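Local coordinates for protein sphingomyelinase C (Streptomyces griseocarneus, PDB 7CNE) that belongs to the endonuclease/exonuclease/phosphatase family and adopts the DNase I-like fold, in which two facing beta sheets are flanked by helices, at residues F226-N231 with D241-L246; A220-S225 with G289-I294; E230-A235 with Y284-G289; T14-L19 with A192-V197. All blocks are in the same frame, centred on the assembly; numbering follows the deposited sequence.

Interaction 1. Residues F226-N231 with D241-L246; sequences FDTKEN and DPREDL
The guanidinium of Arg243 takes two carboxylates at its edge while CB of Lys229 sits over one face, 3.9 Å above the plane, toward the rim. Arg243 NH2 donates to the syn lone pair of Asp227 OD2 at 2.7 Å, the planes 38° apart. The same NH2 reaches Glu230 OE2 at 2.9 Å, a salt bridge with a weak, bent hydrogen bond (128°). Arginine suits this place as a flat charged group with N-H donors at its edge and a face for Lys229 CB; its bend at chi3 (73°) sets NH2 between the acids. Asp227 OD2 also bonds His222, and Glu230 OE1 bonds Gln267. Asp227 OD1 accepts Lys229 N, closing an Asx turn, and Glu230 N, extending it to an Asx motif that holds the carboxylate. Thr228 adds a short hydroxyl that donates to Asp241 O (OG1 to O 2.7 Å). Phe226 and Glu244 form a single antiparallel hydrogen-bonded bridge, Phe226 N to Glu244 O 2.9 Å and Glu244 N to Phe226 O 3.1 Å, and Phe226 CB packs on Leu246 CD1. The two loops flank helix 232-237: residues 226-231 lie after strand 218-221, at one sheet's edge, and 241-246 lead into strand 247-251, at the other's.

Interaction 2. Residues A220-S225 with G289-I294; sequences AGHPYS and GHYPVI
Tyr291 turns the edge of its ring against the face of His222 in an offset edge-to-face pair, the planes at 87° and the centroids 5.4 Å apart. The closest atoms are Tyr291 CE2 and His222 CD2, at 3.6 Å. Tyr224 O lies at the edges of both rings, 3.3 Å from Tyr291 CD2, where polarised ring C-H groups suit a carbonyl oxygen. Both aromatic residues also have polar ends to place: His222 NE2 bonds Asp227, and Tyr291 OH bonds Gln267.

Ser225 O is the polar centre of the contact. It accepts Tyr291 N at 2.8 Å in a nearly straight bond, and His290 CA approaches it at 3.2 Å in a CA-H...O contact. A water donates to it as well and bridges to Gly289 O, 2.7 Å from the water oxygen, while lying over one face of the Tyr291 ring near its rim. Serine suits its place because, with chi1 at 76°, its short hydroxyl bonds Asp247 and Leu246 N while CB packs 4.1 Å from Val293 CG2. His290 ND1 bonds Asp247 too, and its NE2 bonds a succinic acid molecule. Strands 218-221 and 293-297 are both neighbours of strand 261-265, whose Val265 touches Ser225 and Tyr291 where the chain has left strand 218-221 and is about to enter strand 293-297.

Interaction 3. Residues E230-A235 with Y284-G289; sequences ENSIAA and YTDLSG
Asn231 extends its amide toward the 284-289 loop with CG anti to the backbone N (chi1 179°), while Ser232 holds OG between its backbone N and carbonyl carbon (chi1 65°), facing Asp286. The result is an N-cap at helix 232-237 that is also tied to a distant loop. Asparagine suits the cap because its amide works both ways: OD1 accepts Ala234 N at 2.9 Å, and ND2 donates to Ser288 O, also 2.9 Å away, within the amide plane. Asp286 grips Ser232, the first residue of the helix, through one oxygen. Its OD1 receives Ser232 N at 2.8 Å from above the carboxylate plane and the Ser232 hydroxyl on the anti lone pair. Negative charge beside a helix N terminus is probably favourable. Serine fits because its hydroxyl both gives and takes, accepting Thr285 N at OG over 3.0 Å. Ile233 fills the apolar side, crossing Tyr284 at about a right angle and sending CD1 to 3.5 Å from Ser288 CA. Gly289 lets the backbone come close to Ile233 CG2, and Ala234 CB rests against Gly289 O at 3.5 Å. A water donates to Glu230 O and to Asp286 OD2, 2.6 Å from the latter.

Interaction 4. Residues T14-L19 with A192-V197; sequences TYNTFL and AGDLNV
Asn16 and Asp194 supply the direct hydrogen bond between the segments: Asn16 ND2 donates to Asp194 OD2 at 2.9 Å, with an angle of 153° at the hydrogen. The acceptor lies in the amide plane and offers its anti lone pair, while amide and carboxylate planes stand 58° apart. Asn16 ND2 has a second acceptor in Glu53 OE2, so an amide, which can serve two acids at once, suits the position. Thr14 OG1 is hydrogen-bonded to Gln52 NE2.

Bonds within each segment steady the two groups. Asn16 OD1 accepts Phe18 N at 3.1 Å in an Asx turn, which orients the amide. Asp194 OD1 takes a weak bond from Asn196 N, 3.2 Å away. Asn196 ND2 in turn bonds a succinic acid molecule, as well as Ala151 O.

Van der Waals contact accounts for the rest. Thr14 OG1, anti to its backbone nitrogen at chi1 180°, sits 3.3 Å from Gly193 CA. Glycine fits here because at its backbone angles a beta carbon would be jammed against Ala192 O.

His290 and His150 also touch Asn16 and Asp194. Residues 193-196 follow strand 188-192 in one sheet, and Asn16 lies on strand 12-19 of the other. This cluster of polar side chains lies where strands of the two sheets end, consistent with the pocket formed there in the DNase I-like fold.

From the N terminus, interaction 4 comes first: strand 12-19 meets residues 192-197 and closes a loop of 172 residues, joining the two sheets. The other three follow it along the chain. Interaction 2, between 220-225 and 289-294, encloses interaction 1 and nearly all of interaction 3, sharing Gly289 with the latter. Interactions 1 and 3 share Glu230 and Asn231 and overlap along the chain, 3 opening before 1 has closed, so that helix 232-237 is held by both its flanking loops and the 284-289 loop. Strands 293-297 and 12-19 are neighbours, which brings interaction 2 back to interaction 4. Leu246 O, which bonds Leu195 N, links interactions 1 and 4.

Interaction 1. Residues F226-N231 with D241-L246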
loop_
_atom_site.group_PDB
_atom_site.type_symbol
_atom_site.label_atom_id
_atom_site.label_comp_id
_atom_site.label_asym_id
_atom_site.label_seq_id
_atom_site.Cartn_x
_atom_site.Cartn_y
_atom_site.Cartn_z
ATOM N N PHE A 226 -6.000 -10.398 -3.627
ATOM C CA PHE A 226 -4.878 -11.064 -4.303
ATOM C C PHE A 226 -5.378 -12.412 -4.831
ATOM O O PHE A 226 -5.167 -13.463 -4.214
ATOM C CB PHE A 226 -3.669 -11.226 -3.391
ATOM C CG PHE A 226 -2.438 -11.674 -4.123
ATOM C CD1 PHE A 226 -1.828 -10.835 -5.044
ATOM C CD2 PHE A 226 -1.909 -12.939 -3.917
ATOM C CE1 PHE A 226 -0.701 -11.240 -5.740
ATOM C CE2 PHE A 226 -0.782 -13.352 -4.610
ATOM C CZ PHE A 226 -0.181 -12.501 -5.519
ATOM N N ASP A 227 -6.028 -12.374 -5.996
ATOM C CA ASP A 227 -6.759 -13.524 -6.533
ATOM C C ASP A 227 -5.856 -14.269 -7.510
ATOM O O ASP A 227 -5.784 -13.931 -8.695
ATOM C CB ASP A 227 -8.058 -13.075 -7.200
ATOM C CG ASP A 227 -9.030 -14.230 -7.422
ATOM O OD1 ASP A 227 -8.563 -15.355 -7.698
ATOM O OD2 ASP A 227 -10.258 -14.012 -7.317
ATOM N N THR A 228 -5.176 -15.301 -7.005
ATOM C CA THR A 228 -4.313 -16.146 -7.820
ATOM C C THR A 228 -5.067 -16.961 -8.872
ATOM O O THR A 228 -4.428 -17.664 -9.662
ATOM C CB THR A 228 -3.535 -17.088 -6.901
ATOM O OG1 THR A 228 -4.468 -17.804 -6.084
ATOM C CG2 THR A 228 -2.620 -16.277 -5.995
ATOM N N LYS A 229 -6.395 -16.902 -8.905
ATOM C CA LYS A 229 -7.144 -17.580 -9.959
ATOM C C LYS A 229 -7.655 -16.615 -11.027
ATOM O O LYS A 229 -7.370 -16.806 -12.215
ATOM C CB LYS A 229 -8.308 -18.373 -9.353
ATOM C CG LYS A 229 -9.213 -19.030 -10.390
ATOM C CD LYS A 229 -10.494 -19.566 -9.758
ATOM C CE LYS A 229 -11.179 -20.587 -10.661
ATOM N NZ LYS A 229 -11.300 -20.089 -12.064
ATOM N N GLU A 230 -8.360 -15.548 -10.623
ATOM C CA GLU A 230 -9.014 -14.631 -11.555
ATOM C C GLU A 230 -8.147 -13.456 -11.996
ATOM O O GLU A 230 -8.459 -12.826 -13.012
ATOM C CB GLU A 230 -10.299 -14.076 -10.934
ATOM C CG GLU A 230 -11.366 -15.134 -10.682
ATOM C CD GLU A 230 -12.679 -14.556 -10.174
ATOM O OE1 GLU A 230 -13.077 -13.447 -10.606
ATOM O OE2 GLU A 230 -13.326 -15.216 -9.331
ATOM N N ASN A 231 -7.097 -13.113 -11.256
ATOM C CA ASN A 231 -6.208 -12.030 -11.661
ATOM C C ASN A 231 -5.105 -12.618 -12.537
ATOM O O ASN A 231 -4.393 -13.532 -12.110
ATOM C CB ASN A 231 -5.634 -11.299 -10.440
ATOM C CG ASN A 231 -4.689 -10.172 -10.825
ATOM O OD1 ASN A 231 -3.605 -10.423 -11.344
ATOM N ND2 ASN A 231 -5.100 -8.928 -10.584
ATOM N N ASP A 241 -0.855 -21.234 -5.694
ATOM C CA ASP A 241 -1.047 -20.718 -4.348
ATOM C C ASP A 241 -2.492 -20.284 -4.124
ATOM O O ASP A 241 -3.204 -19.927 -5.074
ATOM C CB ASP A 241 -0.095 -19.545 -4.093
ATOM C CG ASP A 241 1.356 -19.994 -4.011
ATOM O OD1 ASP A 241 1.718 -20.632 -3.001
ATOM O OD2 ASP A 241 2.127 -19.733 -4.962
ATOM N N PRO A 242 -2.962 -20.318 -2.880
ATOM C CA PRO A 242 -4.372 -20.007 -2.628
ATOM C C PRO A 242 -4.660 -18.534 -2.848
ATOM O O PRO A 242 -3.775 -17.680 -2.757
ATOM C CB PRO A 242 -4.564 -20.394 -1.157
ATOM C CG PRO A 242 -3.213 -20.183 -0.550
ATOM C CD PRO A 242 -2.217 -20.553 -1.628
ATOM N N ARG A 243 -5.917 -18.246 -3.153
ATOM C CA ARG A 243 -6.370 -16.866 -3.224
ATOM C C ARG A 243 -6.438 -16.282 -1.819
ATOM O O ARG A 243 -6.894 -16.943 -0.885
ATOM C CB ARG A 243 -7.741 -16.812 -3.902
ATOM C CG ARG A 243 -7.825 -17.747 -5.108
ATOM C CD ARG A 243 -9.245 -18.163 -5.388
ATOM N NE ARG A 243 -10.010 -17.075 -5.970
ATOM C CZ ARG A 243 -11.138 -17.239 -6.651
ATOM N NH1 ARG A 243 -11.629 -18.463 -6.826
ATOM N NH2 ARG A 243 -11.778 -16.181 -7.140
ATOM N N GLU A 244 -5.953 -15.045 -1.652
ATOM C CA GLU A 244 -6.063 -14.374 -0.363
ATOM C C GLU A 244 -6.450 -12.912 -0.560
ATOM O O GLU A 244 -6.673 -12.435 -1.677
ATOM C CB GLU A 244 -4.786 -14.512 0.487
ATOM C CG GLU A 244 -4.041 -15.825 0.306
ATOM C CD GLU A 244 -2.856 -16.000 1.250
ATOM O OE1 GLU A 244 -2.224 -15.005 1.646
ATOM O OE2 GLU A 244 -2.577 -17.164 1.609
ATOM N N ASP A 245 -6.551 -12.205 0.559
ATOM C CA ASP A 245 -7.266 -10.933 0.623
ATOM C C ASP A 245 -6.488 -10.042 1.584
ATOM O O ASP A 245 -6.683 -10.130 2.802
ATOM C CB ASP A 245 -8.697 -11.166 1.097
ATOM C CG ASP A 245 -9.558 -9.952 0.967
ATOM O OD1 ASP A 245 -9.338 -9.166 0.016
ATOM O OD2 ASP A 245 -10.452 -9.777 1.828
ATOM N N LEU A 246 -5.636 -9.165 1.030
ATOM C CA LEU A 246 -4.488 -8.634 1.757
ATOM C C LEU A 246 -4.470 -7.127 1.989
ATOM O O LEU A 246 -3.583 -6.655 2.714
ATOM C CB LEU A 246 -3.187 -9.011 1.020
ATOM C CG LEU A 246 -2.989 -10.494 0.692
ATOM C CD1 LEU A 246 -1.681 -10.725 -0.085
ATOM C CD2 LEU A 246 -3.000 -11.260 1.990
#

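Interaction 2. Residues A220-S225 with G289-I294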
loop_
_atom_site.group_PDB
_atom_site.type_symbol
_atom_site.label_atom_id
_atom_site.label_comp_id
_atom_site.label_asym_id
_atom_site.label_seq_id
_atom_site.Cartn_x
_atom_site.Cartn_y
_atom_site.Cartn_z
ATOM N N ALA A 220 -16.510 -5.282 1.294
ATOM C CA ALA A 220 -17.438 -5.517 0.203
ATOM C C ALA A 220 -16.686 -5.808 -1.088
ATOM O O ALA A 220 -15.451 -5.742 -1.149
ATOM C CB ALA A 220 -18.366 -4.307 0.036
ATOM N N GLY A 221 -17.449 -6.117 -2.138
ATOM C CA GLY A 221 -16.851 -6.349 -3.438
ATOM C C GLY A 221 -16.261 -7.747 -3.552
ATOM O O GLY A 221 -16.712 -8.696 -2.908
ATOM N N HIS A 222 -15.231 -7.865 -4.383
ATOM C CA HIS A 222 -14.648 -9.166 -4.665
ATOM C C HIS A 222 -14.036 -9.748 -3.391
ATOM O O HIS A 222 -13.495 -8.998 -2.563
ATOM C CB HIS A 222 -13.597 -9.037 -5.768
ATOM C CG HIS A 222 -13.143 -10.347 -6.327
ATOM N ND1 HIS A 222 -13.961 -11.151 -7.094
ATOM C CD2 HIS A 222 -11.954 -10.990 -6.243
ATOM C CE1 HIS A 222 -13.294 -12.236 -7.455
ATOM N NE2 HIS A 222 -12.076 -12.163 -6.950
ATOM N N PRO A 223 -14.142 -11.066 -3.173
ATOM C CA PRO A 223 -13.635 -11.643 -1.919
ATOM C C PRO A 223 -12.121 -11.591 -1.759
ATOM O O PRO A 223 -11.655 -11.665 -0.618
ATOM C CB PRO A 223 -14.127 -13.100 -1.974
ATOM C CG PRO A 223 -14.427 -13.347 -3.421
ATOM C CD PRO A 223 -14.929 -12.042 -3.941
ATOM N N TYR A 224 -11.337 -11.483 -2.835
ATOM C CA TYR A 224 -9.885 -11.656 -2.747
ATOM C C TYR A 224 -9.167 -10.522 -3.465
ATOM O O TYR A 224 -9.172 -10.470 -4.699
ATOM C CB TYR A 224 -9.450 -12.994 -3.349
ATOM C CG TYR A 224 -10.204 -14.191 -2.821
ATOM C CD1 TYR A 224 -9.962 -14.687 -1.542
ATOM C CD2 TYR A 224 -11.152 -14.835 -3.609
ATOM C CE1 TYR A 224 -10.653 -15.790 -1.059
ATOM C CE2 TYR A 224 -11.845 -15.934 -3.139
ATOM C CZ TYR A 224 -11.590 -16.407 -1.865
ATOM O OH TYR A 224 -12.286 -17.500 -1.408
ATOM N N SER A 225 -8.493 -9.651 -2.708
ATOM C CA SER A 225 -7.701 -8.615 -3.360
ATOM C C SER A 225 -6.403 -9.154 -3.953
ATOM O O SER A 225 -5.747 -8.434 -4.714
ATOM C CB SER A 225 -7.406 -7.471 -2.379
ATOM O OG SER A 225 -6.392 -7.836 -1.466
ATOM N N GLY A 289 -0.967 -7.539 -9.884
ATOM C CA GLY A 289 -1.448 -8.781 -9.323
ATOM C C GLY A 289 -2.479 -8.622 -8.231
ATOM O O GLY A 289 -3.125 -9.606 -7.858
ATOM N N HIS A 290 -2.651 -7.405 -7.719
ATOM C CA HIS A 290 -3.655 -7.097 -6.713
ATOM C C HIS A 290 -4.853 -6.400 -7.358
ATOM O O HIS A 290 -4.761 -5.828 -8.448
ATOM C CB HIS A 290 -3.071 -6.198 -5.616
ATOM C CG HIS A 290 -2.097 -6.893 -4.709
ATOM N ND1 HIS A 290 -2.353 -7.114 -3.372
ATOM C CD2 HIS A 290 -0.862 -7.401 -4.941
ATOM C CE1 HIS A 290 -1.323 -7.732 -2.822
ATOM N NE2 HIS A 290 -0.407 -7.923 -3.755
ATOM N N TYR A 291 -5.952 -6.454 -6.680
ATOM C CA TYR A 291 -7.033 -5.547 -7.004
ATOM C C TYR A 291 -6.976 -4.320 -6.103
ATOM O O TYR A 291 -6.596 -4.418 -4.933
ATOM C CB TYR A 291 -8.391 -6.235 -6.835
ATOM C CG TYR A 291 -8.609 -7.368 -7.817
ATOM C CD1 TYR A 291 -8.369 -7.193 -9.182
ATOM C CD2 TYR A 291 -9.055 -8.614 -7.379
ATOM C CE1 TYR A 291 -8.578 -8.244 -10.089
ATOM C CE2 TYR A 291 -9.259 -9.662 -8.269
ATOM C CZ TYR A 291 -9.020 -9.471 -9.616
ATOM O OH TYR A 291 -9.230 -10.520 -10.487
ATOM N N PRO A 292 -7.344 -3.154 -6.630
ATOM C CA PRO A 292 -7.454 -1.965 -5.781
ATOM C C PRO A 292 -8.529 -2.145 -4.717
ATOM O O PRO A 292 -9.542 -2.821 -4.920
ATOM C CB PRO A 292 -7.833 -0.857 -6.773
ATOM C CG PRO A 292 -8.567 -1.595 -7.876
ATOM C CD PRO A 292 -7.781 -2.888 -8.013
ATOM N N VAL A 293 -8.286 -1.538 -3.561
ATOM C CA VAL A 293 -9.257 -1.486 -2.478
ATOM C C VAL A 293 -9.605 -0.022 -2.253
ATOM O O VAL A 293 -8.716 0.807 -2.023
ATOM C CB VAL A 293 -8.716 -2.132 -1.194
ATOM C CG1 VAL A 293 -9.632 -1.821 -0.007
ATOM C CG2 VAL A 293 -8.565 -3.630 -1.399
ATOM N N ILE A 294 -10.887 0.298 -2.339
ATOM C CA ILE A 294 -11.369 1.654 -2.142
ATOM C C ILE A 294 -12.150 1.672 -0.841
ATOM O O ILE A 294 -13.079 0.875 -0.648
ATOM C CB ILE A 294 -12.219 2.137 -3.323
ATOM C CG1 ILE A 294 -11.331 2.284 -4.564
ATOM C CG2 ILE A 294 -12.904 3.468 -2.967
ATOM C CD1 ILE A 294 -12.095 2.376 -5.859
HETATM O O HOH W 1 -5.801 -9.842 -7.489
#

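Interaction 3. Residues E230-A235 with Y284-G289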
loop_
_atom_site.group_PDB
_atom_site.type_symbol
_atom_site.label_atom_id
_atom_site.label_comp_id
_atom_site.label_asym_id
_atom_site.label_seq_id
_atom_site.Cartn_x
_atom_site.Cartn_y
_atom_site.Cartn_z
ATOM N N GLU A 230 -8.360 -15.548 -10.623
ATOM C CA GLU A 230 -9.014 -14.631 -11.555
ATOM C C GLU A 230 -8.147 -13.456 -11.996
ATOM O O GLU A 230 -8.459 -12.826 -13.012
ATOM C CB GLU A 230 -10.299 -14.076 -10.934
ATOM C CG GLU A 230 -11.366 -15.134 -10.682
ATOM C CD GLU A 230 -12.679 -14.556 -10.174
ATOM O OE1 GLU A 230 -13.077 -13.447 -10.606
ATOM O OE2 GLU A 230 -13.326 -15.216 -9.331
ATOM N N ASN A 231 -7.097 -13.113 -11.256
ATOM C CA ASN A 231 -6.208 -12.030 -11.661
ATOM C C ASN A 231 -5.105 -12.618 -12.537
ATOM O O ASN A 231 -4.393 -13.532 -12.110
ATOM C CB ASN A 231 -5.634 -11.299 -10.440
ATOM C CG ASN A 231 -4.689 -10.172 -10.825
ATOM O OD1 ASN A 231 -3.605 -10.423 -11.344
ATOM N ND2 ASN A 231 -5.100 -8.928 -10.584
ATOM N N SER A 232 -4.957 -12.086 -13.757
ATOM C CA SER A 232 -4.079 -12.715 -14.745
ATOM C C SER A 232 -2.601 -12.624 -14.363
ATOM O O SER A 232 -1.831 -13.547 -14.665
ATOM C CB SER A 232 -4.318 -12.101 -16.130
ATOM O OG SER A 232 -3.962 -10.732 -16.172
ATOM N N ILE A 233 -2.181 -11.543 -13.695
ATOM C CA ILE A 233 -0.793 -11.455 -13.233
ATOM C C ILE A 233 -0.559 -12.380 -12.040
ATOM O O ILE A 233 0.436 -13.116 -11.990
ATOM C CB ILE A 233 -0.424 -9.997 -12.894
ATOM C CG1 ILE A 233 -0.417 -9.145 -14.166
ATOM C CG2 ILE A 233 0.947 -9.947 -12.176
ATOM C CD1 ILE A 233 -0.185 -7.658 -13.920
ATOM N N ALA A 234 -1.457 -12.346 -11.050
ATOM C CA ALA A 234 -1.264 -13.204 -9.884
ATOM C C ALA A 234 -1.302 -14.676 -10.278
ATOM O O ALA A 234 -0.542 -15.491 -9.738
ATOM C CB ALA A 234 -2.314 -12.910 -8.812
ATOM N N ALA A 235 -2.179 -15.033 -11.227
ATOM C CA ALA A 235 -2.278 -16.421 -11.668
ATOM C C ALA A 235 -1.017 -16.881 -12.388
ATOM O O ALA A 235 -0.647 -18.057 -12.295
ATOM C CB ALA A 235 -3.497 -16.607 -12.572
ATOM N N TYR A 284 -1.662 -10.135 -20.662
ATOM C CA TYR A 284 -2.329 -9.968 -19.380
ATOM C C TYR A 284 -3.483 -8.984 -19.519
ATOM O O TYR A 284 -3.494 -8.134 -20.415
ATOM C CB TYR A 284 -1.347 -9.474 -18.309
ATOM C CG TYR A 284 -0.173 -10.409 -18.128
ATOM C CD1 TYR A 284 1.012 -10.217 -18.827
ATOM C CD2 TYR A 284 -0.265 -11.500 -17.275
ATOM C CE1 TYR A 284 2.092 -11.091 -18.670
ATOM C CE2 TYR A 284 0.802 -12.371 -17.110
ATOM C CZ TYR A 284 1.974 -12.160 -17.811
ATOM O OH TYR A 284 3.023 -13.031 -17.640
ATOM N N THR A 285 -4.459 -9.106 -18.615
ATOM C CA THR A 285 -5.626 -8.229 -18.614
ATOM C C THR A 285 -5.832 -7.587 -17.248
ATOM O O THR A 285 -6.961 -7.256 -16.881
ATOM C CB THR A 285 -6.891 -8.978 -19.044
ATOM O OG1 THR A 285 -6.924 -10.266 -18.426
ATOM C CG2 THR A 285 -6.948 -9.131 -20.575
ATOM N N ASP A 286 -4.751 -7.414 -16.482
ATOM C CA ASP A 286 -4.793 -6.673 -15.226
ATOM C C ASP A 286 -3.566 -5.784 -15.139
ATOM O O ASP A 286 -2.525 -6.085 -15.732
ATOM C CB ASP A 286 -4.839 -7.588 -13.997
ATOM C CG ASP A 286 -6.028 -8.520 -14.016
ATOM O OD1 ASP A 286 -5.922 -9.593 -14.645
ATOM O OD2 ASP A 286 -7.066 -8.172 -13.415
ATOM N N LEU A 287 -3.696 -4.685 -14.393
ATOM C CA LEU A 287 -2.596 -3.740 -14.274
ATOM C C LEU A 287 -1.635 -4.106 -13.149
ATOM O O LEU A 287 -0.541 -3.537 -13.070
ATOM C CB LEU A 287 -3.139 -2.323 -14.075
ATOM C CG LEU A 287 -3.864 -1.763 -15.309
ATOM C CD1 LEU A 287 -4.405 -0.363 -15.049
ATOM C CD2 LEU A 287 -2.937 -1.757 -16.514
ATOM N N SER A 288 -2.008 -5.048 -12.296
ATOM C CA SER A 288 -1.111 -5.565 -11.271
ATOM C C SER A 288 -1.693 -6.882 -10.789
ATOM O O SER A 288 -2.765 -7.310 -11.234
ATOM C CB SER A 288 -0.915 -4.562 -10.126
ATOM O OG SER A 288 -1.989 -4.582 -9.215
ATOM N N GLY A 289 -0.967 -7.539 -9.884
ATOM C CA GLY A 289 -1.448 -8.781 -9.323
ATOM C C GLY A 289 -2.479 -8.622 -8.231
ATOM O O GLY A 289 -3.125 -9.606 -7.858
HETATM O O HOH W 2 -8.920 -9.897 -13.063
#

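Interaction 4. Residues T14-L19 with A192-V197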
loop_
_atom_site.group_PDB
_atom_site.type_symbol
_atom_site.label_atom_id
_atom_site.label_comp_id
_atom_site.label_asym_id
_atom_site.label_seq_id
_atom_site.Cartn_x
_atom_site.Cartn_y
_atom_site.Cartn_z
ATOM N N THR A 14 -6.092 2.117 -1.734
ATOM C CA THR A 14 -4.801 1.467 -1.578
ATOM C C THR A 14 -4.629 0.506 -2.743
ATOM O O THR A 14 -5.565 -0.217 -3.097
ATOM C CB THR A 14 -4.652 0.759 -0.209
ATOM O OG1 THR A 14 -3.367 0.144 -0.129
ATOM C CG2 THR A 14 -5.734 -0.293 0.050
ATOM N N TYR A 15 -3.441 0.519 -3.357
ATOM C CA TYR A 15 -3.205 -0.254 -4.576
ATOM C C TYR A 15 -1.747 -0.668 -4.676
ATOM O O TYR A 15 -0.850 0.183 -4.701
ATOM C CB TYR A 15 -3.599 0.552 -5.814
ATOM C CG TYR A 15 -3.561 -0.244 -7.102
ATOM C CD1 TYR A 15 -4.180 -1.491 -7.198
ATOM C CD2 TYR A 15 -2.905 0.254 -8.227
ATOM C CE1 TYR A 15 -4.165 -2.214 -8.401
ATOM C CE2 TYR A 15 -2.880 -0.450 -9.414
ATOM C CZ TYR A 15 -3.504 -1.679 -9.504
ATOM O OH TYR A 15 -3.464 -2.357 -10.710
ATOM N N ASN A 16 -1.512 -1.972 -4.764
ATOM C CA ASN A 16 -0.176 -2.508 -5.001
ATOM C C ASN A 16 0.051 -2.530 -6.510
ATOM O O ASN A 16 -0.600 -3.295 -7.224
ATOM C CB ASN A 16 -0.049 -3.902 -4.390
ATOM C CG ASN A 16 1.350 -4.495 -4.544
ATOM O OD1 ASN A 16 1.991 -4.345 -5.586
ATOM N ND2 ASN A 16 1.822 -5.193 -3.504
ATOM N N THR A 17 0.995 -1.712 -6.987
ATOM C CA THR A 17 1.174 -1.454 -8.414
ATOM C C THR A 17 2.061 -2.462 -9.134
ATOM O O THR A 17 2.091 -2.444 -10.365
ATOM C CB THR A 17 1.780 -0.069 -8.644
ATOM O OG1 THR A 17 3.108 -0.041 -8.100
ATOM C CG2 THR A 17 0.920 1.021 -8.003
ATOM N N PHE A 18 2.814 -3.296 -8.416
ATOM C CA PHE A 18 3.718 -4.268 -9.038
ATOM C C PHE A 18 4.616 -3.608 -10.094
ATOM O O PHE A 18 4.722 -4.059 -11.240
ATOM C CB PHE A 18 2.926 -5.435 -9.637
ATOM C CG PHE A 18 3.784 -6.570 -10.124
ATOM C CD1 PHE A 18 4.731 -7.144 -9.288
ATOM C CD2 PHE A 18 3.645 -7.060 -11.415
ATOM C CE1 PHE A 18 5.524 -8.193 -9.730
ATOM C CE2 PHE A 18 4.434 -8.116 -11.863
ATOM C CZ PHE A 18 5.376 -8.677 -11.021
ATOM N N LEU A 19 5.259 -2.509 -9.705
ATOM C CA LEU A 19 6.176 -1.810 -10.607
ATOM C C LEU A 19 7.615 -2.086 -10.179
ATOM O O LEU A 19 8.318 -1.230 -9.630
ATOM C CB LEU A 19 5.875 -0.316 -10.629
ATOM C CG LEU A 19 4.539 0.074 -11.261
ATOM C CD1 LEU A 19 4.312 1.570 -11.050
ATOM C CD2 LEU A 19 4.504 -0.302 -12.744
ATOM N N ALA A 192 -3.332 2.428 5.823
ATOM C CA ALA A 192 -3.705 1.993 4.483
ATOM C C ALA A 192 -2.523 1.265 3.870
ATOM O O ALA A 192 -1.400 1.773 3.908
ATOM C CB ALA A 192 -4.106 3.186 3.601
ATOM N N GLY A 193 -2.758 0.086 3.315
ATOM C CA GLY A 193 -1.661 -0.572 2.642
ATOM C C GLY A 193 -1.960 -2.008 2.279
ATOM O O GLY A 193 -3.036 -2.551 2.558
ATOM N N ASP A 194 -0.978 -2.593 1.598
ATOM C CA ASP A 194 -0.867 -4.034 1.431
ATOM C C ASP A 194 -0.301 -4.569 2.739
ATOM O O ASP A 194 0.912 -4.522 2.966
ATOM C CB ASP A 194 0.040 -4.357 0.246
ATOM C CG ASP A 194 0.189 -5.840 0.004
ATOM O OD1 ASP A 194 -0.269 -6.643 0.841
ATOM O OD2 ASP A 194 0.752 -6.196 -1.052
ATOM N N LEU A 195 -1.172 -5.056 3.621
ATOM C CA LEU A 195 -0.715 -5.505 4.929
ATOM C C LEU A 195 -0.327 -6.975 4.950
ATOM O O LEU A 195 0.135 -7.456 5.989
ATOM C CB LEU A 195 -1.773 -5.216 5.999
ATOM C CG LEU A 195 -2.327 -3.790 5.957
ATOM C CD1 LEU A 195 -3.310 -3.558 7.088
ATOM C CD2 LEU A 195 -1.184 -2.774 6.021
ATOM N N ASN A 196 -0.483 -7.687 3.830
ATOM C CA ASN A 196 -0.002 -9.060 3.679
ATOM C C ASN A 196 -0.581 -9.989 4.740
ATOM O O ASN A 196 0.070 -10.945 5.161
ATOM C CB ASN A 196 1.532 -9.111 3.681
ATOM C CG ASN A 196 2.099 -9.157 2.279
ATOM O OD1 ASN A 196 1.653 -9.954 1.469
ATOM N ND2 ASN A 196 3.068 -8.290 1.976
ATOM N N VAL A 197 -1.804 -9.691 5.173
ATOM C CA VAL A 197 -2.569 -10.511 6.105
ATOM C C VAL A 197 -3.883 -10.888 5.428
ATOM O O VAL A 197 -4.673 -10.005 5.062
ATOM C CB VAL A 197 -2.843 -9.767 7.423
ATOM C CG1 VAL A 197 -3.764 -10.589 8.320
ATOM C CG2 VAL A 197 -1.537 -9.429 8.139
#